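Local atomic coordinates of coat protein (Sulfolobus turreted icosahedral virus, PDB entry 2BBD), a protein that builds the icosahedral shell of an archaeal virus as its major capsid protein, with a double jelly-roll fold that points to shared ancestry with eukaryotic and bacterial viruses. Residues A[27-32]-A[124-129]; A[64-69]-A[118-123]; A[179-184]-A[310-315]; A[284-289]-A[315-320]. All coordinates share one frame; numbering follows the deposited sequence.

The four contacts follow one end of the capsid protein from the first jelly roll into the second. Interactions 1 and 2 have centres about 9 Å apart and draw on neighbouring strands, 29-43 and 108-123; Arg31 O and Leu120 N, 2.9 Å apart, probably form a hydrogen bond between them. Interaction 3 touches interaction 2 where Leu182 CD2 comes within 3.7 Å of Phe123 CE1, bringing the strand entering the second jelly roll against the aromatic core of the first. Interaction 4, sharing Pro315, carries on from interaction 3 into helix 317-321; its centre lies about 23 Å from that of interaction 1. Bound methylpentanediol, probably from the crystallisation liquor, lies near Asn27 and Pro183.

Interaction 1: residues A[27-32]-A[124-129]; sequences NNFIRK and PATMVQ
Phe29 lays the face of its ring on Pro124. Its CB lies against the carbonyl oxygen of Phe123. With chi1 at -84° the ring swings to the side of the backbone N, and CG comes 3.8 Å from Pro124 CA. That CA sits almost exactly over the middle of the ring, 3.5 Å from the centroid and 7° off the normal, a CH-pi contact with the face. Farther out, at the ring edge and near its plane, CE2 meets Thr126 OG1 at 3.5 Å, while CZ, the far end of the ring, meets Pro124 CB at the same separation. Beyond the ring, Ala125 CB touches both Asn28 O, at 3.3 Å, and Ile30 CD1, and Thr126 CG2 comes up to Asn28 CA at 3.4 Å. Residues 125-127 form a short 3-10 turn, closed by Met127 N bonding to Pro124 O, which brings the side chains of Ala125 and Thr126 round to the start of strand 29-43. No hydrogen bond spans the two segments; Phe29 and Ile30 pair through their backbones with Glu157 and Phe123 instead, so dispersion and the fit of proline against an aromatic face account for the cohesion here.

Interaction 2: residues A[64-69]-A[118-123]; sequences FNLSYE and FDLARF
Between Phe118 and Leu120, whose side chains reach across to strand 64-68, Asp119 points the other way and its OD2 accepts a 2.8 Å hydrogen bond from Ala121 N. This Asx turn, with the amide arriving on the anti side of the carboxylate, lies where the chain turns its corner at 121 and 122 and sends Phe123 back inward. Two edge-to-face aromatic pairs flank the contact. At one end Phe118 drives its CZ to within 3.5 Å of Phe64 CG; the rings stand at 87°, and CZ lies over the Phe64 face, toward the rim of that ring. In the middle, Leu66 and Leu120 meet tip to tip, Leu66 CD2 lying 4.0 Å from Leu120 CD1. All of this belongs to the interior of the first jelly roll, where the sheet containing strand 61-68 faces the one containing strand 108-123; the strand axes stay 10.5 Å apart and cross at -21°, too far for backbone bonding. At the other end Tyr68 holds its ring between the backbone N and the carbonyl carbon (chi1 61°), presenting a face over whose centre Phe123 CZ sits. Phe123 CZ is 3.5 Å from Tyr68 CD1, and Val128 packs against both rings.

Interaction 3: residues A[179-184]-A[310-315]; sequences ATVLPK and VSYVLP
Leu182 and Val313 form an antiparallel hydrogen-bonded pair in the closely packed middle of this contact. Leu182 N gives a 2.9 Å bond to Val313 O, nearly in line with the carbonyl, and Val313 N returns one of 2.8 Å to Leu182 O. The same oxygen is also approached by Tyr312 CA at 3.2 Å, a CA-H...O contact. Next comes the non-hydrogen-bonded pair of Pro183 and Tyr312, where the two CA atoms close to 4.1 Å; a proline, having no N-H, costs this pairing nothing. The fit is equally close where the chains leave the sheet: Pro315 CD rests 3.0 Å from Thr180 O, and Pro315 CG lies across the Thr180 side chain.

Toward the partly exposed Lys184 and Val181 the cover is thinner. Lys184 N bonds to Ser311 O at 2.7 Å, from 40° above the carbonyl plane, but its side chain touches Val313 CG2 only through CD, and its end leads away. On the face carrying Tyr312, Val181 spreads its branches: CG1 meets Tyr312 CD2 at 3.6 Å, while CG2 lies alongside Leu314 CD2. The Tyr312 ring leads away from segment 179-184, and its hydroxyl is bonded to Asp282 of strand 270-284.

Strand 182-193 runs parallel to 72-78 of the first jelly roll and antiparallel to 303-313, which pairs in turn with 210-219 through Tyr312 and Ile210. The contact thus lies just inside the second jelly roll, where its sheet continues that of the first, with helix 317-321 following directly after Pro315.

Interaction 4: residues A[284-289]-A[315-320]; sequences DLTHAP and PYYDQL
The ring of Tyr317 has the methyl of Thr286 over one face, the carboxylate of Asp284 at its hydroxyl edge, Asp318 OD2 also at its edge and in its plane, and the imidazole of His287 beside it at an oblique 71°. Thr286 CG2 stands 3.8 Å from the Tyr317 ring centroid, close to the normal, in a CH-pi contact; the same methyl also lies over one face of the His287 ring. The receiving surface is an Asx turn at Asp284 running into a type I beta turn, Leu285 to Ala288, and it meets the first residues of helix 317-321. Tyr317 extends across with CG anti to the backbone N (chi1 -175°), and its OH gives a short 2.5 Å bond to Asp284 OD2. One residue on, Asp318 OD2 offers its syn lone pair to His287 NE2 at 2.9 Å, with the imidazole and carboxylate planes only 19° apart. The carboxylate would probably favour a protonated imidazole. Both polar links lie at the surface, and they join the loop after strand 270-284 to helix 317-321. The other oxygen of Asp284 is doubly held: OD1 accepts from Thr286 N at 2.8 Å and from Thr286 OG1 at 2.7 Å.

Interaction 1: residues A[27-32]-A[124-129]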
# COMPACT_ATOMS: atom_id res chain seq x y z
N ASN A 27 10.48 -14.17 -15.91
CA ASN A 27 10.66 -14.16 -17.35
C ASN A 27 11.50 -13.00 -17.85
O ASN A 27 12.18 -13.11 -18.86
CB ASN A 27 9.31 -14.11 -18.05
CG ASN A 27 8.44 -15.31 -17.72
OD1 ASN A 27 7.29 -15.37 -18.12
ND2 ASN A 27 9.01 -16.28 -17.00
N ASN A 28 11.41 -11.88 -17.14
CA ASN A 28 12.14 -10.67 -17.49
C ASN A 28 12.07 -9.75 -16.30
O ASN A 28 11.63 -10.16 -15.21
CB ASN A 28 11.49 -9.98 -18.69
CG ASN A 28 12.08 -10.41 -20.01
OD1 ASN A 28 13.30 -10.34 -20.21
ND2 ASN A 28 11.23 -10.83 -20.94
N PHE A 29 12.51 -8.51 -16.49
CA PHE A 29 12.42 -7.53 -15.43
C PHE A 29 10.92 -7.30 -15.22
O PHE A 29 10.14 -7.45 -16.16
CB PHE A 29 13.11 -6.22 -15.84
CG PHE A 29 14.61 -6.22 -15.60
CD1 PHE A 29 15.27 -5.02 -15.32
CD2 PHE A 29 15.35 -7.40 -15.66
CE1 PHE A 29 16.66 -5.00 -15.10
CE2 PHE A 29 16.73 -7.39 -15.45
CZ PHE A 29 17.39 -6.19 -15.16
N ILE A 30 10.53 -6.95 -14.00
CA ILE A 30 9.11 -6.74 -13.68
C ILE A 30 8.83 -5.31 -13.25
O ILE A 30 9.46 -4.79 -12.34
CB ILE A 30 8.69 -7.70 -12.54
CG1 ILE A 30 8.82 -9.16 -13.02
CG2 ILE A 30 7.27 -7.38 -12.07
CD1 ILE A 30 8.72 -10.20 -11.90
N ARG A 31 7.88 -4.67 -13.92
CA ARG A 31 7.51 -3.30 -13.58
C ARG A 31 6.35 -3.30 -12.58
O ARG A 31 6.27 -2.43 -11.70
CB ARG A 31 7.13 -2.52 -14.84
CG ARG A 31 8.29 -2.29 -15.80
CD ARG A 31 7.82 -1.52 -17.00
NE ARG A 31 7.48 -0.15 -16.64
CZ ARG A 31 8.39 0.79 -16.40
NH1 ARG A 31 9.68 0.50 -16.51
NH2 ARG A 31 8.01 2.01 -16.05
N LYS A 32 5.46 -4.27 -12.69
CA LYS A 32 4.37 -4.36 -11.74
C LYS A 32 3.64 -5.69 -11.71
O LYS A 32 3.77 -6.53 -12.60
CB LYS A 32 3.37 -3.21 -11.95
CG LYS A 32 2.41 -3.34 -13.11
CD LYS A 32 1.35 -2.22 -13.03
CE LYS A 32 0.35 -2.27 -14.19
NZ LYS A 32 -0.56 -3.45 -14.14
N PRO A 124 14.85 -6.17 -11.27
CA PRO A 124 15.67 -7.10 -12.05
C PRO A 124 15.37 -8.55 -11.65
O PRO A 124 16.22 -9.26 -11.09
CB PRO A 124 17.09 -6.66 -11.70
CG PRO A 124 16.96 -6.30 -10.24
CD PRO A 124 15.64 -5.54 -10.18
N ALA A 125 14.14 -8.97 -11.94
CA ALA A 125 13.67 -10.30 -11.57
C ALA A 125 14.51 -11.46 -12.08
O ALA A 125 14.64 -12.47 -11.41
CB ALA A 125 12.22 -10.47 -12.02
N THR A 126 15.09 -11.31 -13.27
CA THR A 126 15.92 -12.37 -13.84
C THR A 126 17.25 -12.52 -13.11
O THR A 126 18.01 -13.45 -13.38
CB THR A 126 16.19 -12.10 -15.33
OG1 THR A 126 16.85 -10.84 -15.48
CG2 THR A 126 14.89 -12.08 -16.12
N MSE A 127 17.53 -11.64 -12.16
CA MSE A 127 18.78 -11.70 -11.42
C MSE A 127 18.64 -12.13 -9.97
O MSE A 127 19.63 -12.25 -9.24
CB MSE A 127 19.49 -10.34 -11.51
CG MSE A 127 19.91 -10.00 -12.94
SE MSE A 127 20.86 -8.32 -13.12
CE MSE A 127 22.56 -8.86 -12.37
N VAL A 128 17.40 -12.37 -9.55
CA VAL A 128 17.15 -12.78 -8.17
C VAL A 128 16.46 -14.15 -8.13
O VAL A 128 16.05 -14.67 -9.17
CB VAL A 128 16.26 -11.76 -7.42
CG1 VAL A 128 16.86 -10.36 -7.52
CG2 VAL A 128 14.85 -11.78 -7.99
N GLN A 129 16.32 -14.69 -6.93
CA GLN A 129 15.69 -15.99 -6.73
C GLN A 129 14.42 -15.91 -5.89
O GLN A 129 14.27 -15.04 -5.04
CB GLN A 129 16.65 -16.95 -6.02
CG GLN A 129 17.94 -17.23 -6.77
CD GLN A 129 17.80 -18.38 -7.74
OE1 GLN A 129 16.84 -18.45 -8.51
NE2 GLN A 129 18.77 -19.30 -7.72

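Interaction 2: residues A[64-69]-A[118-123]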
# COMPACT_ATOMS: atom_id res chain seq x y z
N PHE A 64 -0.86 -8.48 2.32
CA PHE A 64 -0.11 -8.83 1.12
C PHE A 64 1.35 -8.75 1.49
O PHE A 64 1.80 -7.77 2.09
CB PHE A 64 -0.32 -7.84 -0.02
CG PHE A 64 -1.62 -8.00 -0.75
CD1 PHE A 64 -1.88 -9.15 -1.48
CD2 PHE A 64 -2.56 -6.98 -0.74
CE1 PHE A 64 -3.07 -9.27 -2.21
CE2 PHE A 64 -3.74 -7.09 -1.46
CZ PHE A 64 -3.99 -8.24 -2.20
N ASN A 65 2.11 -9.78 1.12
CA ASN A 65 3.54 -9.75 1.37
C ASN A 65 4.29 -10.14 0.10
O ASN A 65 4.14 -11.25 -0.41
CB ASN A 65 3.90 -10.70 2.52
CG ASN A 65 5.35 -10.57 2.93
OD1 ASN A 65 6.26 -11.06 2.24
ND2 ASN A 65 5.59 -9.89 4.04
N LEU A 66 5.09 -9.21 -0.41
CA LEU A 66 5.87 -9.46 -1.62
C LEU A 66 7.34 -9.47 -1.24
O LEU A 66 7.87 -8.49 -0.70
CB LEU A 66 5.61 -8.38 -2.68
CG LEU A 66 6.36 -8.59 -4.00
CD1 LEU A 66 5.86 -9.86 -4.68
CD2 LEU A 66 6.16 -7.40 -4.90
N SER A 67 7.99 -10.60 -1.49
CA SER A 67 9.39 -10.75 -1.15
C SER A 67 10.13 -11.67 -2.12
O SER A 67 9.52 -12.40 -2.90
CB SER A 67 9.50 -11.32 0.26
OG SER A 67 9.05 -12.66 0.28
N TYR A 68 11.46 -11.61 -2.07
CA TYR A 68 12.30 -12.44 -2.92
C TYR A 68 13.52 -12.87 -2.11
O TYR A 68 13.85 -12.25 -1.09
CB TYR A 68 12.74 -11.69 -4.19
CG TYR A 68 13.55 -10.45 -3.93
CD1 TYR A 68 12.95 -9.27 -3.50
CD2 TYR A 68 14.94 -10.46 -4.08
CE1 TYR A 68 13.71 -8.13 -3.22
CE2 TYR A 68 15.70 -9.33 -3.81
CZ TYR A 68 15.08 -8.17 -3.38
OH TYR A 68 15.85 -7.07 -3.07
N GLU A 69 14.17 -13.94 -2.55
CA GLU A 69 15.35 -14.46 -1.87
C GLU A 69 15.08 -14.76 -0.41
O GLU A 69 15.98 -14.66 0.43
CB GLU A 69 16.52 -13.49 -2.01
CG GLU A 69 17.31 -13.71 -3.27
CD GLU A 69 18.23 -12.56 -3.58
OE1 GLU A 69 18.85 -12.03 -2.63
OE2 GLU A 69 18.34 -12.19 -4.77
N PHE A 118 0.92 -3.70 -7.45
CA PHE A 118 2.19 -3.53 -6.78
C PHE A 118 3.15 -2.93 -7.80
O PHE A 118 3.44 -3.52 -8.84
CB PHE A 118 2.74 -4.88 -6.28
CG PHE A 118 1.81 -5.61 -5.35
CD1 PHE A 118 0.68 -6.25 -5.84
CD2 PHE A 118 2.04 -5.60 -3.98
CE1 PHE A 118 -0.22 -6.89 -4.98
CE2 PHE A 118 1.16 -6.22 -3.10
CZ PHE A 118 0.02 -6.87 -3.60
N ASP A 119 3.63 -1.73 -7.51
CA ASP A 119 4.56 -1.06 -8.39
C ASP A 119 5.95 -1.51 -7.95
O ASP A 119 6.36 -1.26 -6.82
CB ASP A 119 4.39 0.45 -8.27
CG ASP A 119 5.30 1.23 -9.20
OD1 ASP A 119 5.12 2.46 -9.29
OD2 ASP A 119 6.20 0.62 -9.83
N LEU A 120 6.66 -2.20 -8.82
CA LEU A 120 8.01 -2.68 -8.51
C LEU A 120 9.07 -1.87 -9.23
O LEU A 120 10.19 -2.35 -9.40
CB LEU A 120 8.18 -4.15 -8.89
CG LEU A 120 7.52 -5.23 -8.03
CD1 LEU A 120 6.02 -5.17 -8.19
CD2 LEU A 120 8.05 -6.59 -8.46
N ALA A 121 8.73 -0.65 -9.65
CA ALA A 121 9.69 0.19 -10.37
C ALA A 121 10.13 -0.65 -11.57
O ALA A 121 9.33 -0.93 -12.47
CB ALA A 121 10.87 0.53 -9.47
N ARG A 122 11.40 -1.04 -11.61
CA ARG A 122 11.86 -1.90 -12.70
C ARG A 122 12.78 -2.93 -12.06
O ARG A 122 13.99 -2.86 -12.16
CB ARG A 122 12.59 -1.12 -13.78
CG ARG A 122 12.53 -1.83 -15.13
CD ARG A 122 13.27 -1.09 -16.22
NE ARG A 122 14.70 -1.01 -15.95
CZ ARG A 122 15.59 -0.54 -16.81
NH1 ARG A 122 15.19 -0.10 -18.01
NH2 ARG A 122 16.87 -0.51 -16.49
N PHE A 123 12.15 -3.88 -11.37
CA PHE A 123 12.82 -4.94 -10.63
C PHE A 123 13.55 -5.93 -11.54
O PHE A 123 12.97 -6.49 -12.47
CB PHE A 123 11.77 -5.67 -9.79
CG PHE A 123 12.35 -6.56 -8.74
CD1 PHE A 123 12.95 -6.01 -7.61
CD2 PHE A 123 12.29 -7.94 -8.87
CE1 PHE A 123 13.49 -6.84 -6.62
CE2 PHE A 123 12.82 -8.78 -7.89
CZ PHE A 123 13.42 -8.23 -6.76

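Interaction 3: residues A[179-184]-A[310-315]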
# COMPACT_ATOMS: atom_id res chain seq x y z
N ALA A 179 21.64 1.15 -11.60
CA ALA A 179 20.50 2.07 -11.57
C ALA A 179 19.22 1.45 -11.01
O ALA A 179 18.11 1.81 -11.42
CB ALA A 179 20.24 2.61 -12.97
N THR A 180 19.36 0.53 -10.06
CA THR A 180 18.20 -0.13 -9.49
C THR A 180 17.51 0.63 -8.35
O THR A 180 18.15 1.06 -7.39
CB THR A 180 18.56 -1.54 -8.97
OG1 THR A 180 18.86 -2.40 -10.09
CG2 THR A 180 17.39 -2.14 -8.18
N VAL A 181 16.19 0.78 -8.48
CA VAL A 181 15.37 1.42 -7.46
C VAL A 181 14.46 0.32 -6.92
O VAL A 181 13.63 -0.22 -7.66
CB VAL A 181 14.50 2.56 -8.03
CG1 VAL A 181 13.64 3.16 -6.92
CG2 VAL A 181 15.38 3.64 -8.65
N LEU A 182 14.62 -0.02 -5.65
CA LEU A 182 13.81 -1.05 -5.01
C LEU A 182 12.68 -0.48 -4.15
O LEU A 182 12.94 0.23 -3.18
CB LEU A 182 14.68 -1.93 -4.11
CG LEU A 182 15.80 -2.75 -4.76
CD1 LEU A 182 16.54 -3.54 -3.69
CD2 LEU A 182 15.20 -3.68 -5.80
N PRO A 183 11.42 -0.79 -4.49
CA PRO A 183 10.33 -0.27 -3.68
C PRO A 183 10.37 -0.91 -2.29
O PRO A 183 10.77 -2.06 -2.15
CB PRO A 183 9.09 -0.66 -4.48
CG PRO A 183 9.52 -1.92 -5.16
CD PRO A 183 10.91 -1.57 -5.63
N LYS A 184 9.99 -0.13 -1.28
CA LYS A 184 9.94 -0.61 0.11
C LYS A 184 8.65 -0.03 0.70
O LYS A 184 8.66 0.94 1.46
CB LYS A 184 11.15 -0.11 0.89
CG LYS A 184 11.27 -0.71 2.29
CD LYS A 184 12.41 -0.07 3.05
CE LYS A 184 12.61 -0.72 4.41
NZ LYS A 184 13.07 -2.14 4.30
N VAL A 310 4.89 4.60 1.27
CA VAL A 310 5.29 4.30 -0.08
C VAL A 310 6.71 4.86 -0.20
O VAL A 310 6.90 6.04 -0.48
CB VAL A 310 4.37 4.95 -1.12
CG1 VAL A 310 4.88 4.65 -2.51
CG2 VAL A 310 2.94 4.42 -0.96
N SER A 311 7.69 4.00 0.05
CA SER A 311 9.10 4.37 0.00
C SER A 311 9.90 3.47 -0.94
O SER A 311 9.39 2.47 -1.44
CB SER A 311 9.71 4.28 1.41
OG SER A 311 9.03 5.12 2.34
N TYR A 312 11.16 3.83 -1.17
CA TYR A 312 12.06 3.05 -2.01
C TYR A 312 13.49 3.17 -1.50
O TYR A 312 13.82 4.07 -0.72
CB TYR A 312 11.99 3.48 -3.48
CG TYR A 312 12.26 4.94 -3.74
CD1 TYR A 312 11.24 5.89 -3.64
CD2 TYR A 312 13.54 5.38 -4.09
CE1 TYR A 312 11.48 7.23 -3.90
CE2 TYR A 312 13.79 6.73 -4.35
CZ TYR A 312 12.75 7.64 -4.25
OH TYR A 312 12.98 8.98 -4.48
N VAL A 313 14.34 2.25 -1.94
CA VAL A 313 15.73 2.23 -1.52
C VAL A 313 16.61 1.97 -2.73
O VAL A 313 16.23 1.23 -3.64
CB VAL A 313 15.99 1.09 -0.50
CG1 VAL A 313 17.48 0.98 -0.20
CG2 VAL A 313 15.22 1.35 0.78
N LEU A 314 17.79 2.60 -2.73
CA LEU A 314 18.76 2.41 -3.81
C LEU A 314 19.80 1.46 -3.25
O LEU A 314 20.56 1.82 -2.36
CB LEU A 314 19.43 3.73 -4.19
CG LEU A 314 18.52 4.90 -4.55
CD1 LEU A 314 19.38 5.99 -5.17
CD2 LEU A 314 17.44 4.47 -5.53
N PRO A 315 19.85 0.22 -3.76
CA PRO A 315 20.83 -0.75 -3.27
C PRO A 315 22.28 -0.30 -3.43
O PRO A 315 23.16 -0.75 -2.70
CB PRO A 315 20.49 -2.01 -4.06
CG PRO A 315 19.96 -1.46 -5.35
CD PRO A 315 19.08 -0.32 -4.90

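Interaction 4: residues A[284-289]-A[315-320]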
# COMPACT_ATOMS: atom_id res chain seq x y z
N ASP A 284 14.53 11.93 1.65
CA ASP A 284 15.60 10.94 1.65
C ASP A 284 16.26 10.76 3.00
O ASP A 284 17.05 11.60 3.45
CB ASP A 284 16.66 11.33 0.61
CG ASP A 284 17.86 10.40 0.60
OD1 ASP A 284 17.86 9.41 1.35
OD2 ASP A 284 18.80 10.65 -0.18
N LEU A 285 15.95 9.65 3.66
CA LEU A 285 16.51 9.37 4.96
C LEU A 285 17.48 8.19 4.91
O LEU A 285 17.73 7.55 5.93
CB LEU A 285 15.39 9.08 5.96
CG LEU A 285 14.34 10.17 6.16
CD1 LEU A 285 13.45 9.77 7.33
CD2 LEU A 285 14.99 11.53 6.44
N THR A 286 18.03 7.93 3.73
CA THR A 286 18.96 6.81 3.55
C THR A 286 20.05 6.73 4.61
O THR A 286 20.32 5.66 5.15
CB THR A 286 19.63 6.85 2.17
OG1 THR A 286 18.63 6.87 1.15
CG2 THR A 286 20.51 5.62 1.96
N HIS A 287 20.68 7.86 4.92
CA HIS A 287 21.74 7.86 5.93
C HIS A 287 21.43 8.74 7.14
O HIS A 287 22.32 9.10 7.91
CB HIS A 287 23.07 8.30 5.29
CG HIS A 287 23.62 7.32 4.30
ND1 HIS A 287 23.96 6.03 4.64
CD2 HIS A 287 23.90 7.45 2.98
CE1 HIS A 287 24.43 5.40 3.57
NE2 HIS A 287 24.40 6.24 2.55
N ALA A 288 20.15 9.07 7.30
CA ALA A 288 19.72 9.90 8.42
C ALA A 288 19.77 9.14 9.74
O ALA A 288 19.78 7.92 9.76
CB ALA A 288 18.29 10.41 8.16
N PRO A 289 19.82 9.87 10.87
CA PRO A 289 19.87 9.26 12.20
C PRO A 289 18.48 8.72 12.52
O PRO A 289 17.49 9.15 11.92
CB PRO A 289 20.23 10.44 13.11
CG PRO A 289 20.88 11.43 12.20
CD PRO A 289 20.05 11.33 10.96
N PRO A 315 19.85 0.22 -3.76
CA PRO A 315 20.83 -0.75 -3.27
C PRO A 315 22.28 -0.30 -3.43
O PRO A 315 23.16 -0.75 -2.70
CB PRO A 315 20.49 -2.01 -4.06
CG PRO A 315 19.96 -1.46 -5.35
CD PRO A 315 19.08 -0.32 -4.90
N TYR A 316 22.53 0.60 -4.38
CA TYR A 316 23.87 1.11 -4.64
C TYR A 316 23.89 2.63 -4.48
O TYR A 316 24.58 3.34 -5.21
CB TYR A 316 24.30 0.73 -6.06
CG TYR A 316 24.20 -0.75 -6.32
CD1 TYR A 316 23.29 -1.26 -7.26
CD2 TYR A 316 24.97 -1.66 -5.59
CE1 TYR A 316 23.15 -2.63 -7.46
CE2 TYR A 316 24.83 -3.03 -5.78
CZ TYR A 316 23.92 -3.51 -6.71
OH TYR A 316 23.78 -4.87 -6.88
N TYR A 317 23.11 3.11 -3.51
CA TYR A 317 22.99 4.53 -3.21
C TYR A 317 24.33 5.28 -3.28
O TYR A 317 24.50 6.20 -4.07
CB TYR A 317 22.40 4.70 -1.81
CG TYR A 317 22.10 6.13 -1.42
CD1 TYR A 317 20.92 6.75 -1.83
CD2 TYR A 317 23.00 6.87 -0.65
CE1 TYR A 317 20.64 8.06 -1.47
CE2 TYR A 317 22.73 8.18 -0.29
CZ TYR A 317 21.55 8.77 -0.70
OH TYR A 317 21.26 10.07 -0.34
N ASP A 318 25.27 4.86 -2.43
CA ASP A 318 26.59 5.46 -2.36
C ASP A 318 27.27 5.59 -3.72
O ASP A 318 27.61 6.70 -4.14
CB ASP A 318 27.47 4.66 -1.39
CG ASP A 318 26.97 4.76 0.03
OD1 ASP A 318 27.37 3.92 0.87
OD2 ASP A 318 26.18 5.68 0.32
N GLN A 319 27.48 4.47 -4.41
CA GLN A 319 28.11 4.51 -5.73
C GLN A 319 27.50 5.60 -6.61
O GLN A 319 28.22 6.40 -7.20
CB GLN A 319 27.98 3.15 -6.43
CG GLN A 319 28.82 2.04 -5.82
CD GLN A 319 28.89 0.81 -6.71
OE1 GLN A 319 27.91 0.10 -6.90
NE2 GLN A 319 30.07 0.56 -7.28
N LEU A 320 26.17 5.63 -6.69
CA LEU A 320 25.48 6.63 -7.50
C LEU A 320 25.78 8.05 -7.06
O LEU A 320 25.74 8.98 -7.86
CB LEU A 320 23.97 6.40 -7.47
CG LEU A 320 23.44 5.18 -8.23
CD1 LEU A 320 21.99 4.96 -7.87
CD2 LEU A 320 23.59 5.41 -9.73